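Local coordinates for Phosphoglucomutase/phosphomannomutase family protein (Burkholderia thailandensis, PDB 3UW2) that probably catalyses intramolecular phosphoryl transfer on sugar phosphates as a metal-dependent phosphohexose mutase, at residues Y105-V110 against Y175-Q180; Y304-T309 against F439-S444; V433-G438 against A464-D469. All blocks are in the same frame, centred on the assembly; numbering follows the deposited sequence.

Interaction 1 of 3, residues Y105-V110 against Y175-Q180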
ATOM      1  N   TYR A 105      -5.487  -4.184  10.419  1.00 24.22           N
ATOM      2  CA  TYR A 105      -5.700  -5.404   9.602  1.00 25.96           C
ATOM      3  C   TYR A 105      -5.354  -6.637  10.436  1.00 24.99           C
ATOM      4  O   TYR A 105      -6.054  -7.654  10.411  1.00 28.08           O
ATOM      5  CB  TYR A 105      -4.810  -5.435   8.356  1.00 23.60           C
ATOM      6  CG  TYR A 105      -5.067  -4.341   7.350  1.00 25.18           C
ATOM      7  CD1 TYR A 105      -6.284  -3.617   7.295  1.00 24.36           C
ATOM      8  CD2 TYR A 105      -4.063  -4.018   6.419  1.00 27.23           C
ATOM      9  CE1 TYR A 105      -6.470  -2.597   6.274  1.00 25.33           C
ATOM     10  CE2 TYR A 105      -4.269  -3.077   5.437  1.00 26.16           C
ATOM     11  CZ  TYR A 105      -5.451  -2.351   5.369  1.00 25.44           C
ATOM     12  OH  TYR A 105      -5.524  -1.332   4.342  1.00 25.91           O
ATOM     13  N   PHE A 106      -4.282  -6.520  11.222  1.00 25.22           N
ATOM     14  CA  PHE A 106      -3.823  -7.667  11.989  1.00 26.61           C
ATOM     15  C   PHE A 106      -4.900  -7.983  13.056  1.00 26.33           C
ATOM     16  O   PHE A 106      -5.201  -9.182  13.321  1.00 27.52           O
ATOM     17  CB  PHE A 106      -2.471  -7.353  12.629  1.00 25.23           C
ATOM     18  CG  PHE A 106      -2.018  -8.395  13.673  1.00 27.60           C
ATOM     19  CD1 PHE A 106      -1.427  -9.586  13.277  1.00 27.51           C
ATOM     20  CD2 PHE A 106      -2.176  -8.164  15.032  1.00 27.62           C
ATOM     21  CE1 PHE A 106      -0.972 -10.512  14.209  1.00 29.69           C
ATOM     22  CE2 PHE A 106      -1.764  -9.141  16.001  1.00 28.79           C
ATOM     23  CZ  PHE A 106      -1.159 -10.291  15.586  1.00 29.65           C
ATOM     24  N   ALA A 107      -5.461  -6.936  13.692  1.00 24.14           N
ATOM     25  CA  ALA A 107      -6.544  -7.162  14.691  1.00 26.07           C
ATOM     26  C   ALA A 107      -7.773  -7.864  14.032  1.00 25.66           C
ATOM     27  O   ALA A 107      -8.458  -8.592  14.663  1.00 25.66           O
ATOM     28  CB  ALA A 107      -6.978  -5.826  15.355  1.00 24.80           C
ATOM     29  N   ALA A 108      -8.001  -7.635  12.735  1.00 25.78           N
ATOM     30  CA  ALA A 108      -9.120  -8.224  12.031  1.00 25.70           C
ATOM     31  C   ALA A 108      -8.706  -9.625  11.480  1.00 27.36           C
ATOM     32  O   ALA A 108      -9.509 -10.322  10.843  1.00 28.16           O
ATOM     33  CB  ALA A 108      -9.584  -7.273  10.907  1.00 26.53           C
ATOM     34  N   SER A 109      -7.518 -10.104  11.872  1.00 26.34           N
ATOM     35  CA  SER A 109      -7.002 -11.387  11.343  1.00 28.47           C
ATOM     36  C   SER A 109      -6.833 -12.463  12.396  1.00 29.28           C
ATOM     37  O   SER A 109      -6.638 -13.639  12.031  1.00 30.96           O
ATOM     38  CB  SER A 109      -5.647 -11.191  10.655  1.00 27.66           C
ATOM     39  OG  SER A 109      -5.836 -10.297   9.541  1.00 27.16           O
ATOM     40  N   VAL A 110      -6.785 -12.060  13.653  1.00 27.97           N
ATOM     41  CA  VAL A 110      -6.443 -13.029  14.723  1.00 31.25           C
ATOM     42  C   VAL A 110      -7.403 -12.969  15.891  1.00 32.62           C
ATOM     43  O   VAL A 110      -8.076 -11.964  16.111  1.00 33.73           O
ATOM     44  CB  VAL A 110      -4.998 -12.847  15.289  1.00 31.26           C
ATOM     45  CG1 VAL A 110      -3.941 -12.878  14.142  1.00 33.59           C
ATOM     46  CG2 VAL A 110      -4.899 -11.568  16.151  1.00 31.03           C
ATOM     47  N   TYR A 175      -9.064  -2.094  23.199  1.00 32.26           N
ATOM     48  CA  TYR A 175      -8.196  -3.242  23.269  1.00 34.51           C
ATOM     49  C   TYR A 175      -6.848  -2.910  22.663  1.00 34.83           C
ATOM     50  O   TYR A 175      -6.771  -2.415  21.527  1.00 31.32           O
ATOM     51  CB  TYR A 175      -8.809  -4.460  22.528  1.00 35.58           C
ATOM     52  CG  TYR A 175      -7.940  -5.683  22.644  1.00 39.30           C
ATOM     53  CD1 TYR A 175      -7.831  -6.381  23.873  1.00 42.49           C
ATOM     54  CD2 TYR A 175      -7.160  -6.123  21.551  1.00 36.36           C
ATOM     55  CE1 TYR A 175      -7.001  -7.502  23.984  1.00 44.73           C
ATOM     56  CE2 TYR A 175      -6.337  -7.246  21.647  1.00 38.79           C
ATOM     57  CZ  TYR A 175      -6.257  -7.936  22.866  1.00 43.81           C
ATOM     58  OH  TYR A 175      -5.442  -9.043  22.978  1.00 44.49           O
ATOM     59  N   ASP A 176      -5.781  -3.162  23.421  1.00 33.40           N
ATOM     60  CA  ASP A 176      -4.466  -2.899  22.862  1.00 33.37           C
ATOM     61  C   ASP A 176      -3.904  -4.197  22.280  1.00 32.43           C
ATOM     62  O   ASP A 176      -3.605  -5.136  22.985  1.00 34.64           O
ATOM     63  CB  ASP A 176      -3.524  -2.228  23.899  1.00 35.16           C
ATOM     64  CG  ASP A 176      -2.156  -1.783  23.290  1.00 36.87           C
ATOM     65  OD1 ASP A 176      -1.828  -1.991  22.123  1.00 37.15           O
ATOM     66  OD2 ASP A 176      -1.379  -1.211  24.030  1.00 47.20           O
ATOM     67  N   VAL A 177      -3.724  -4.195  20.979  1.00 30.95           N
ATOM     68  CA  VAL A 177      -3.264  -5.356  20.189  1.00 31.48           C
ATOM     69  C   VAL A 177      -1.729  -5.268  19.834  1.00 29.79           C
ATOM     70  O   VAL A 177      -1.147  -6.181  19.193  1.00 28.86           O
ATOM     71  CB  VAL A 177      -4.113  -5.435  18.897  1.00 31.31           C
ATOM     72  CG1 VAL A 177      -3.577  -4.477  17.847  1.00 28.77           C
ATOM     73  CG2 VAL A 177      -4.096  -6.849  18.329  1.00 33.90           C
ATOM     74  N   ALA A 178      -1.054  -4.231  20.326  1.00 27.89           N
ATOM     75  CA  ALA A 178       0.375  -4.043  19.984  1.00 30.88           C
ATOM     76  C   ALA A 178       1.300  -5.169  20.451  1.00 31.64           C
ATOM     77  O   ALA A 178       2.178  -5.612  19.705  1.00 29.28           O
ATOM     78  CB  ALA A 178       0.869  -2.690  20.523  1.00 36.38           C
ATOM     79  N   ASP A 179       1.114  -5.627  21.676  1.00 29.91           N
ATOM     80  CA  ASP A 179       1.968  -6.672  22.213  1.00 35.91           C
ATOM     81  C   ASP A 179       1.776  -7.956  21.399  1.00 33.59           C
ATOM     82  O   ASP A 179       2.772  -8.606  21.091  1.00 32.53           O
ATOM     83  CB  ASP A 179       1.613  -7.014  23.668  1.00 37.68           C
ATOM     84  CG  ASP A 179       2.028  -5.936  24.645  1.00 43.56           C
ATOM     85  OD1 ASP A 179       2.735  -4.973  24.275  1.00 43.61           O
ATOM     86  OD2 ASP A 179       1.617  -6.061  25.811  1.00 50.45           O
ATOM     87  N   GLN A 180       0.520  -8.345  21.105  1.00 32.14           N
ATOM     88  CA  GLN A 180       0.302  -9.549  20.265  1.00 34.28           C
ATOM     89  C   GLN A 180       1.000  -9.362  18.904  1.00 32.52           C
ATOM     90  O   GLN A 180       1.607 -10.268  18.366  1.00 32.79           O
ATOM     91  CB  GLN A 180      -1.157  -9.794  19.926  1.00 34.46           C
ATOM     92  CG  GLN A 180      -1.957 -10.408  21.019  1.00 41.10           C
ATOM     93  CD  GLN A 180      -3.385 -10.607  20.600  1.00 44.06           C
ATOM     94  OE1 GLN A 180      -4.303 -10.002  21.158  1.00 49.25           O
ATOM     95  NE2 GLN A 180      -3.591 -11.485  19.643  1.00 41.20           N
TER

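Interaction 2 of 3, residues Y304-T309 against F439-S444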
ATOM      1  N   TYR A 304       2.457  -9.272  -9.278  1.00 27.08           N
ATOM      2  CA  TYR A 304       2.852  -7.894  -9.233  1.00 27.13           C
ATOM      3  C   TYR A 304       2.019  -7.136 -10.283  1.00 28.92           C
ATOM      4  O   TYR A 304       1.311  -7.762 -11.073  1.00 30.65           O
ATOM      5  CB  TYR A 304       4.346  -7.773  -9.540  1.00 27.19           C
ATOM      6  CG  TYR A 304       4.766  -8.471 -10.835  1.00 27.95           C
ATOM      7  CD1 TYR A 304       4.844  -7.761 -12.057  1.00 28.47           C
ATOM      8  CD2 TYR A 304       5.106  -9.821 -10.836  1.00 29.04           C
ATOM      9  CE1 TYR A 304       5.251  -8.381 -13.225  1.00 29.58           C
ATOM     10  CE2 TYR A 304       5.531 -10.458 -12.001  1.00 30.31           C
ATOM     11  CZ  TYR A 304       5.606  -9.732 -13.189  1.00 35.09           C
ATOM     12  OH  TYR A 304       6.039 -10.363 -14.350  1.00 37.39           O
ATOM     13  N   ASP A 305       2.132  -5.811 -10.340  1.00 28.21           N
ATOM     14  CA  ASP A 305       1.215  -5.039 -11.183  1.00 27.47           C
ATOM     15  C   ASP A 305       1.918  -4.600 -12.476  1.00 29.05           C
ATOM     16  O   ASP A 305       3.140  -4.717 -12.613  1.00 31.34           O
ATOM     17  CB  ASP A 305       0.615  -3.886 -10.349  1.00 31.49           C
ATOM     18  CG  ASP A 305       1.634  -2.731 -10.074  1.00 35.27           C
ATOM     19  OD1 ASP A 305       2.767  -2.984  -9.579  1.00 32.00           O
ATOM     20  OD2 ASP A 305       1.280  -1.559 -10.384  1.00 36.90           O
ATOM     21  N   VAL A 306       1.152  -4.145 -13.463  1.00 29.36           N
ATOM     22  CA  VAL A 306       1.696  -3.700 -14.726  1.00 28.42           C
ATOM     23  C   VAL A 306       2.670  -2.504 -14.734  1.00 31.25           C
ATOM     24  O   VAL A 306       3.196  -2.133 -15.803  1.00 32.20           O
ATOM     25  CB  VAL A 306       0.551  -3.306 -15.638  1.00 30.63           C
ATOM     26  CG1 VAL A 306      -0.177  -4.579 -16.154  1.00 31.01           C
ATOM     27  CG2 VAL A 306      -0.331  -2.271 -14.926  1.00 27.39           C
ATOM     28  N   LYS A 307       2.838  -1.823 -13.623  1.00 31.62           N
ATOM     29  CA  LYS A 307       3.907  -0.802 -13.538  1.00 33.15           C
ATOM     30  C   LYS A 307       5.323  -1.347 -13.238  1.00 33.15           C
ATOM     31  O   LYS A 307       6.260  -0.566 -13.189  1.00 37.26           O
ATOM     32  CB  LYS A 307       3.580   0.208 -12.436  1.00 30.40           C
ATOM     33  CG  LYS A 307       2.382   1.103 -12.779  1.00 34.15           C
ATOM     34  CD  LYS A 307       1.955   1.998 -11.608  1.00 33.76           C
ATOM     35  CE  LYS A 307       0.834   2.936 -12.085  1.00 36.39           C
ATOM     36  NZ  LYS A 307       0.518   4.018 -11.105  1.00 37.22           N
ATOM     37  N   CYS A 308       5.468  -2.659 -12.952  1.00 33.88           N
ATOM     38  CA  CYS A 308       6.715  -3.210 -12.415  1.00 32.41           C
ATOM     39  C   CYS A 308       7.715  -3.482 -13.544  1.00 31.19           C
ATOM     40  O   CYS A 308       7.303  -3.680 -14.653  1.00 31.97           O
ATOM     41  CB  CYS A 308       6.463  -4.486 -11.638  1.00 30.90           C
ATOM     42  SG  CYS A 308       5.775  -4.139  -9.991  1.00 33.42           S
ATOM     43  N   THR A 309       9.007  -3.517 -13.226  1.00 30.78           N
ATOM     44  CA  THR A 309      10.080  -3.827 -14.211  1.00 31.46           C
ATOM     45  C   THR A 309       9.816  -5.067 -15.083  1.00 31.40           C
ATOM     46  O   THR A 309       9.291  -6.069 -14.608  1.00 28.30           O
ATOM     47  CB  THR A 309      11.465  -4.003 -13.522  1.00 29.11           C
ATOM     48  OG1 THR A 309      12.439  -4.320 -14.507  1.00 30.36           O
ATOM     49  CG2 THR A 309      11.467  -5.079 -12.528  1.00 28.41           C
ATOM     50  N   PHE A 439       9.710  -1.653 -22.067  1.00 34.15           N
ATOM     51  CA  PHE A 439       8.244  -1.620 -22.141  1.00 34.66           C
ATOM     52  C   PHE A 439       7.733  -0.227 -21.969  1.00 37.41           C
ATOM     53  O   PHE A 439       8.426   0.616 -21.368  1.00 37.96           O
ATOM     54  CB  PHE A 439       7.558  -2.538 -21.081  1.00 35.27           C
ATOM     55  CG  PHE A 439       7.410  -1.899 -19.733  1.00 36.52           C
ATOM     56  CD1 PHE A 439       6.328  -1.027 -19.444  1.00 38.12           C
ATOM     57  CD2 PHE A 439       8.323  -2.188 -18.716  1.00 36.69           C
ATOM     58  CE1 PHE A 439       6.186  -0.467 -18.164  1.00 37.97           C
ATOM     59  CE2 PHE A 439       8.209  -1.605 -17.455  1.00 36.09           C
ATOM     60  CZ  PHE A 439       7.134  -0.752 -17.177  1.00 38.66           C
ATOM     61  N   GLY A 440       6.566   0.028 -22.573  1.00 38.20           N
ATOM     62  CA  GLY A 440       5.786   1.291 -22.429  1.00 39.21           C
ATOM     63  C   GLY A 440       4.421   0.939 -21.807  1.00 38.41           C
ATOM     64  O   GLY A 440       3.851  -0.141 -22.071  1.00 37.49           O
ATOM     65  N   LEU A 441       3.933   1.786 -20.914  1.00 39.44           N
ATOM     66  CA  LEU A 441       2.630   1.589 -20.285  1.00 39.49           C
ATOM     67  C   LEU A 441       1.841   2.888 -20.416  1.00 41.85           C
ATOM     68  O   LEU A 441       2.345   3.944 -20.042  1.00 45.72           O
ATOM     69  CB  LEU A 441       2.784   1.225 -18.811  1.00 38.53           C
ATOM     70  CG  LEU A 441       1.460   1.207 -18.008  1.00 39.70           C
ATOM     71  CD1 LEU A 441       0.536   0.060 -18.434  1.00 37.17           C
ATOM     72  CD2 LEU A 441       1.663   1.158 -16.504  1.00 40.70           C
ATOM     73  N   ALA A 442       0.636   2.803 -20.970  1.00 41.97           N
ATOM     74  CA  ALA A 442      -0.375   3.869 -20.919  1.00 47.02           C
ATOM     75  C   ALA A 442      -1.626   3.278 -20.300  1.00 47.66           C
ATOM     76  O   ALA A 442      -2.105   2.233 -20.755  1.00 45.56           O
ATOM     77  CB  ALA A 442      -0.700   4.371 -22.310  1.00 49.37           C
ATOM     78  N   ARG A 443      -2.133   3.908 -19.249  1.00 52.44           N
ATOM     79  CA  ARG A 443      -3.336   3.383 -18.577  1.00 56.93           C
ATOM     80  C   ARG A 443      -4.202   4.489 -18.015  1.00 62.96           C
ATOM     81  O   ARG A 443      -3.838   5.658 -18.063  1.00 67.63           O
ATOM     82  CB  ARG A 443      -2.964   2.357 -17.490  1.00 56.12           C
ATOM     83  CG  ARG A 443      -2.348   2.944 -16.222  1.00 60.27           C
ATOM     84  CD  ARG A 443      -1.978   1.864 -15.215  1.00 58.05           C
ATOM     85  NE  ARG A 443      -3.112   1.450 -14.397  1.00 56.90           N
ATOM     86  CZ  ARG A 443      -3.450   1.982 -13.220  1.00 59.90           C
ATOM     87  NH1 ARG A 443      -2.737   2.970 -12.666  1.00 59.79           N
ATOM     88  NH2 ARG A 443      -4.495   1.496 -12.567  1.00 60.77           N
ATOM     89  N   SER A 444      -5.372   4.155 -17.499  1.00 66.68           N
ATOM     90  CA  SER A 444      -6.124   5.205 -16.803  1.00 73.51           C
ATOM     91  C   SER A 444      -5.891   5.093 -15.300  1.00 75.58           C
ATOM     92  O   SER A 444      -5.816   3.973 -14.743  1.00 72.92           O
ATOM     93  CB  SER A 444      -7.619   5.165 -17.152  1.00 74.39           C
ATOM     94  OG  SER A 444      -7.824   5.544 -18.512  1.00 73.18           O
TER

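Interaction 3 of 3, residues V433-G438 against A464-D469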
ATOM      1  N   VAL A 433       2.857  -2.165 -23.508  1.00 39.55           N
ATOM      2  CA  VAL A 433       3.510  -2.637 -24.666  1.00 41.27           C
ATOM      3  C   VAL A 433       4.926  -3.169 -24.362  1.00 42.46           C
ATOM      4  O   VAL A 433       5.785  -2.440 -23.857  1.00 41.74           O
ATOM      5  CB  VAL A 433       3.543  -1.529 -25.755  1.00 42.99           C
ATOM      6  CG1 VAL A 433       4.191  -2.049 -27.032  1.00 46.09           C
ATOM      7  CG2 VAL A 433       2.106  -1.045 -26.031  1.00 43.43           C
ATOM      8  N   GLU A 434       5.169  -4.421 -24.714  1.00 41.59           N
ATOM      9  CA  GLU A 434       6.416  -5.069 -24.357  1.00 43.89           C
ATOM     10  C   GLU A 434       7.317  -5.199 -25.577  1.00 43.33           C
ATOM     11  O   GLU A 434       6.919  -5.772 -26.606  1.00 46.70           O
ATOM     12  CB  GLU A 434       6.121  -6.443 -23.796  1.00 44.40           C
ATOM     13  CG  GLU A 434       5.056  -6.413 -22.733  1.00 49.93           C
ATOM     14  CD  GLU A 434       5.611  -6.762 -21.384  1.00 52.97           C
ATOM     15  OE1 GLU A 434       6.835  -6.535 -21.181  1.00 60.08           O
ATOM     16  OE2 GLU A 434       4.834  -7.264 -20.528  1.00 56.72           O
ATOM     17  N   TYR A 435       8.539  -4.674 -25.462  1.00 41.57           N
ATOM     18  CA  TYR A 435       9.516  -4.763 -26.562  1.00 41.44           C
ATOM     19  C   TYR A 435      10.635  -5.689 -26.149  1.00 40.50           C
ATOM     20  O   TYR A 435      10.772  -5.998 -24.970  1.00 36.63           O
ATOM     21  CB  TYR A 435      10.113  -3.401 -26.853  1.00 42.10           C
ATOM     22  CG  TYR A 435       9.132  -2.308 -27.277  1.00 44.40           C
ATOM     23  CD1 TYR A 435       9.070  -1.893 -28.601  1.00 46.54           C
ATOM     24  CD2 TYR A 435       8.302  -1.654 -26.345  1.00 42.36           C
ATOM     25  CE1 TYR A 435       8.215  -0.859 -28.988  1.00 47.59           C
ATOM     26  CE2 TYR A 435       7.426  -0.632 -26.741  1.00 43.50           C
ATOM     27  CZ  TYR A 435       7.393  -0.242 -28.064  1.00 45.95           C
ATOM     28  OH  TYR A 435       6.537   0.774 -28.481  1.00 48.28           O
ATOM     29  N   PRO A 436      11.482  -6.097 -27.112  1.00 43.35           N
ATOM     30  CA  PRO A 436      12.599  -6.965 -26.721  1.00 42.48           C
ATOM     31  C   PRO A 436      13.551  -6.276 -25.692  1.00 40.44           C
ATOM     32  O   PRO A 436      14.243  -6.965 -24.928  1.00 39.47           O
ATOM     33  CB  PRO A 436      13.304  -7.244 -28.059  1.00 45.98           C
ATOM     34  CG  PRO A 436      12.250  -6.953 -29.117  1.00 48.52           C
ATOM     35  CD  PRO A 436      11.493  -5.794 -28.559  1.00 44.97           C
ATOM     36  N   ASP A 437      13.547  -4.944 -25.663  1.00 37.19           N
ATOM     37  CA  ASP A 437      14.491  -4.209 -24.841  1.00 36.50           C
ATOM     38  C   ASP A 437      13.846  -3.215 -23.892  1.00 36.27           C
ATOM     39  O   ASP A 437      14.498  -2.267 -23.485  1.00 35.74           O
ATOM     40  CB  ASP A 437      15.479  -3.452 -25.749  1.00 38.24           C
ATOM     41  CG  ASP A 437      14.789  -2.648 -26.837  1.00 37.71           C
ATOM     42  OD1 ASP A 437      13.544  -2.515 -26.863  1.00 35.25           O
ATOM     43  OD2 ASP A 437      15.520  -2.134 -27.712  1.00 39.06           O
ATOM     44  N   GLY A 438      12.595  -3.463 -23.487  1.00 36.06           N
ATOM     45  CA  GLY A 438      11.906  -2.582 -22.549  1.00 34.79           C
ATOM     46  C   GLY A 438      10.391  -2.615 -22.690  1.00 35.11           C
ATOM     47  O   GLY A 438       9.829  -3.503 -23.367  1.00 35.30           O
ATOM     48  N   ALA A 464      14.486   5.945 -25.566  1.00 47.28           N
ATOM     49  CA  ALA A 464      14.098   7.004 -26.478  1.00 52.03           C
ATOM     50  C   ALA A 464      13.267   6.487 -27.658  1.00 54.45           C
ATOM     51  O   ALA A 464      12.259   7.096 -28.019  1.00 57.91           O
ATOM     52  CB  ALA A 464      15.316   7.746 -26.953  1.00 54.02           C
ATOM     53  N   ARG A 465      13.660   5.354 -28.235  1.00 53.71           N
ATOM     54  CA  ARG A 465      12.942   4.801 -29.377  1.00 54.68           C
ATOM     55  C   ARG A 465      11.533   4.404 -28.923  1.00 55.66           C
ATOM     56  O   ARG A 465      10.543   4.603 -29.646  1.00 59.01           O
ATOM     57  CB  ARG A 465      13.738   3.638 -30.003  1.00 54.26           C
ATOM     58  CG  ARG A 465      13.186   3.098 -31.307  1.00 55.76           C
ATOM     59  CD  ARG A 465      13.531   1.630 -31.535  1.00 53.60           C
ATOM     60  NE  ARG A 465      12.762   0.700 -30.678  1.00 50.71           N
ATOM     61  CZ  ARG A 465      13.227   0.072 -29.584  1.00 49.22           C
ATOM     62  NH1 ARG A 465      14.475   0.286 -29.190  1.00 48.58           N
ATOM     63  NH2 ARG A 465      12.445  -0.765 -28.850  1.00 43.22           N
ATOM     64  N   ILE A 466      11.415   3.909 -27.700  1.00 50.96           N
ATOM     65  CA  ILE A 466      10.105   3.455 -27.221  1.00 50.20           C
ATOM     66  C   ILE A 466       9.102   4.611 -27.088  1.00 52.46           C
ATOM     67  O   ILE A 466       7.967   4.552 -27.615  1.00 51.13           O
ATOM     68  CB  ILE A 466      10.227   2.585 -25.959  1.00 44.09           C
ATOM     69  CG1 ILE A 466      10.833   1.255 -26.369  1.00 43.73           C
ATOM     70  CG2 ILE A 466       8.871   2.325 -25.291  1.00 44.31           C
ATOM     71  CD1 ILE A 466      11.156   0.346 -25.188  1.00 39.77           C
ATOM     72  N   GLN A 467       9.523   5.652 -26.386  1.00 54.61           N
ATOM     73  CA  GLN A 467       8.780   6.914 -26.400  1.00 61.52           C
ATOM     74  C   GLN A 467       8.437   7.433 -27.814  1.00 65.00           C
ATOM     75  O   GLN A 467       7.275   7.677 -28.116  1.00 65.85           O
ATOM     76  CB  GLN A 467       9.582   7.956 -25.650  1.00 62.20           C
ATOM     77  CG  GLN A 467       9.858   7.479 -24.249  1.00 58.92           C
ATOM     78  CD  GLN A 467      10.654   8.485 -23.491  1.00 62.34           C
ATOM     79  OE1 GLN A 467      10.165   9.085 -22.557  1.00 66.19           O
ATOM     80  NE2 GLN A 467      11.880   8.695 -23.903  1.00 64.12           N
ATOM     81  N   ASP A 468       9.442   7.589 -28.665  1.00 67.06           N
ATOM     82  CA  ASP A 468       9.205   7.936 -30.067  1.00 72.74           C
ATOM     83  C   ASP A 468       8.078   7.111 -30.681  1.00 74.32           C
ATOM     84  O   ASP A 468       7.299   7.612 -31.501  1.00 77.67           O
ATOM     85  CB  ASP A 468      10.472   7.744 -30.893  1.00 74.88           C
ATOM     86  CG  ASP A 468      11.572   8.706 -30.492  1.00 79.72           C
ATOM     87  OD1 ASP A 468      11.348   9.475 -29.521  1.00 79.70           O
ATOM     88  OD2 ASP A 468      12.657   8.695 -31.141  1.00 81.93           O
ATOM     89  N   ASP A 469       7.992   5.847 -30.279  1.00 69.13           N
ATOM     90  CA  ASP A 469       6.985   4.973 -30.820  1.00 70.45           C
ATOM     91  C   ASP A 469       5.626   5.343 -30.216  1.00 70.36           C
ATOM     92  O   ASP A 469       4.640   5.534 -30.951  1.00 69.52           O
ATOM     93  CB  ASP A 469       7.341   3.511 -30.544  1.00 71.17           C
ATOM     94  CG  ASP A 469       6.746   2.568 -31.561  1.00 76.45           C
ATOM     95  OD1 ASP A 469       7.101   2.651 -32.762  1.00 84.86           O
ATOM     96  OD2 ASP A 469       5.911   1.746 -31.158  1.00 76.20           O
TER

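Interaction 1 of 3, residues Y105-V110 against Y175-Q180
In the alpha/beta/alpha layering of phosphohexose mutases, the C-terminal end of helix 101-107 is packed, through Phe106, against Val177 and Gln180, where the chain leaves strand 172-174 and winds into helix 178-186. No hydrogen bond crosses between 105-110 and 175-180, and the contact is largely van der Waals. Phe106 holds CG trans to its own nitrogen (chi1 169°), which carries the ring off the end of its helix toward the other segment. There Val177 CG2 meets the ring at its edge, 4.0 Å from Phe106 CE2, and the same methyl touches Ala107 CB at 4.3 Å. Gln180 adds its backbone, with Gln180 O 3.9 Å from Phe106 CZ, and its CB, 4.0 Å from Phe106 CE2. Within its own segment, Val110 covers one ring face toward the rim, and Tyr181 adds an edge-to-face neighbour. Asp176 caps the incoming helix, Asp176 OD1 accepting from Ala178 N over 3.0 Å and probably helping to set the turn that presents Val177. The Gln180 side chain, extended beyond CG, runs antiparallel to that of Val110; Gln180 NE2, weakly hydrogen-bonded to Pro111 O, lies 3.7 Å from Val110 CG2.

Interaction 2 of 3, residues Y304-T309 against F439-S444
Phe439 and Leu441, on strand 438-444 of the C-terminal domain, press against the type I turn Asp305-Cys308 that follows strand 301-305 of domain III, a worked case of an interdomain seam built from a strand face and a loop. The packed half is buried. The Phe439 ring reaches the far end of the turn, with Phe439 CE2 3.6 Å from Cys308 O and Phe439 CZ 4.1 Å from Lys307 O. Two residues on, Leu441 has CG trans to its nitrogen (chi1 171°), and Leu441 CD2 does the touching: it lies 3.7 Å from Val306 O, 3.8 Å from Lys307 CG and 4.3 Å from Val306 CG2. Arg432 knits this side together, donating through NH1 to both Val306 O and Cys308 O and forming a cation-pi pair with Phe439.

The other half is more polar and more open at Lys307, although Arg443 itself is buried. Here the extended lysine chain crosses Arg443 at about a right angle, and Lys307 CE comes within 3.6 Å of Arg443 NH1. The like-charged Lys307 NZ and Arg443 NH1 are 3.8 Å apart, but each cation has its own acid, Glu396 for Lys307 NZ and Asp429 for Arg443 NE, which probably offset the charges. The direct packing of the two segments is thus nondirectional, and the polar links across the seam come from Arg432, Glu396 and Glu456, the last bonded to Thr309 OG1; movement of the C-terminal domain against domain III, as in relatives, remains only a possibility.

Interaction 3 of 3, residues V433-G438 against A464-D469
Tyr435, at the end of strand 431-435, lies across Arg465, Ile466 and Asp469 of helix 460-477, joining the antiparallel sheet of the C-terminal domain to the helix that covers it. Starting at the backbone, Tyr435 CB lies 4.0 Å from Arg465 NH2. Tyr435 CG, trans to the carbonyl carbon (chi1 -60°), points the ring toward the helix and sits between Ile466 CD1 and Arg465 NH2. Tyr435 CD1 faces the edge of the guanidinium, 3.6 Å from Arg465 NH2. Ile466 covers one face of the ring: Ile466 CD1 is nearest Tyr435 CD2 at 3.7 Å, and Ile466 CG2 nearest Tyr435 CE2 at 3.6 Å. Between them Ile466 CG1 stands over the centre in a CH-pi contact, 3.8 Å from the Tyr435 ring centroid. Farther out, Tyr435 CE1 and CZ approach Asp469 OD2, and at the tip Tyr435 OH donates to Asp469 OD2 over 2.9 Å. The acceptor lies near the ring plane, but its carboxylate is turned 83° against the ring and is met on its anti side, well out of the carboxylate plane.

Beyond the strand, the type I turn Tyr435-Gly438 brings Asp437 to Arg465. The two groups meet end-on and nearly coplanar. Arg465 NH2 binds Asp437 OD1 at 2.9 Å with an angle of 163°. Arg465 NH1 binds Asp437 OD2 at 3.0 Å in a more bent bond. Phe419 and Phe470 also pack on Tyr435. One aromatic side chain thus combines an apolar face with a polar tip, and the neighbouring bidentate salt bridge probably limits how the turn and helix can slide or rotate against each other.

Overall arrangement
Along the chain, interaction 1, in the domain I region, closes before the other two begin, whereas the segments of interactions 2 and 3 alternate. Interaction 1 lies across the molecule's centre from both: its centre is about 35 Å from that of interaction 2 and about 47 Å from that of interaction 3. Interactions 2 and 3, with centres about 13 Å apart, share the antiparallel sheet of the C-terminal domain, where strands 431-435 and 438-444 are neighbours and Gly440 O lies 2.7 Å from Val433 N, probably hydrogen-bonded. The strand that meets domain III therefore belongs to the same sheet that carries helix 460-477.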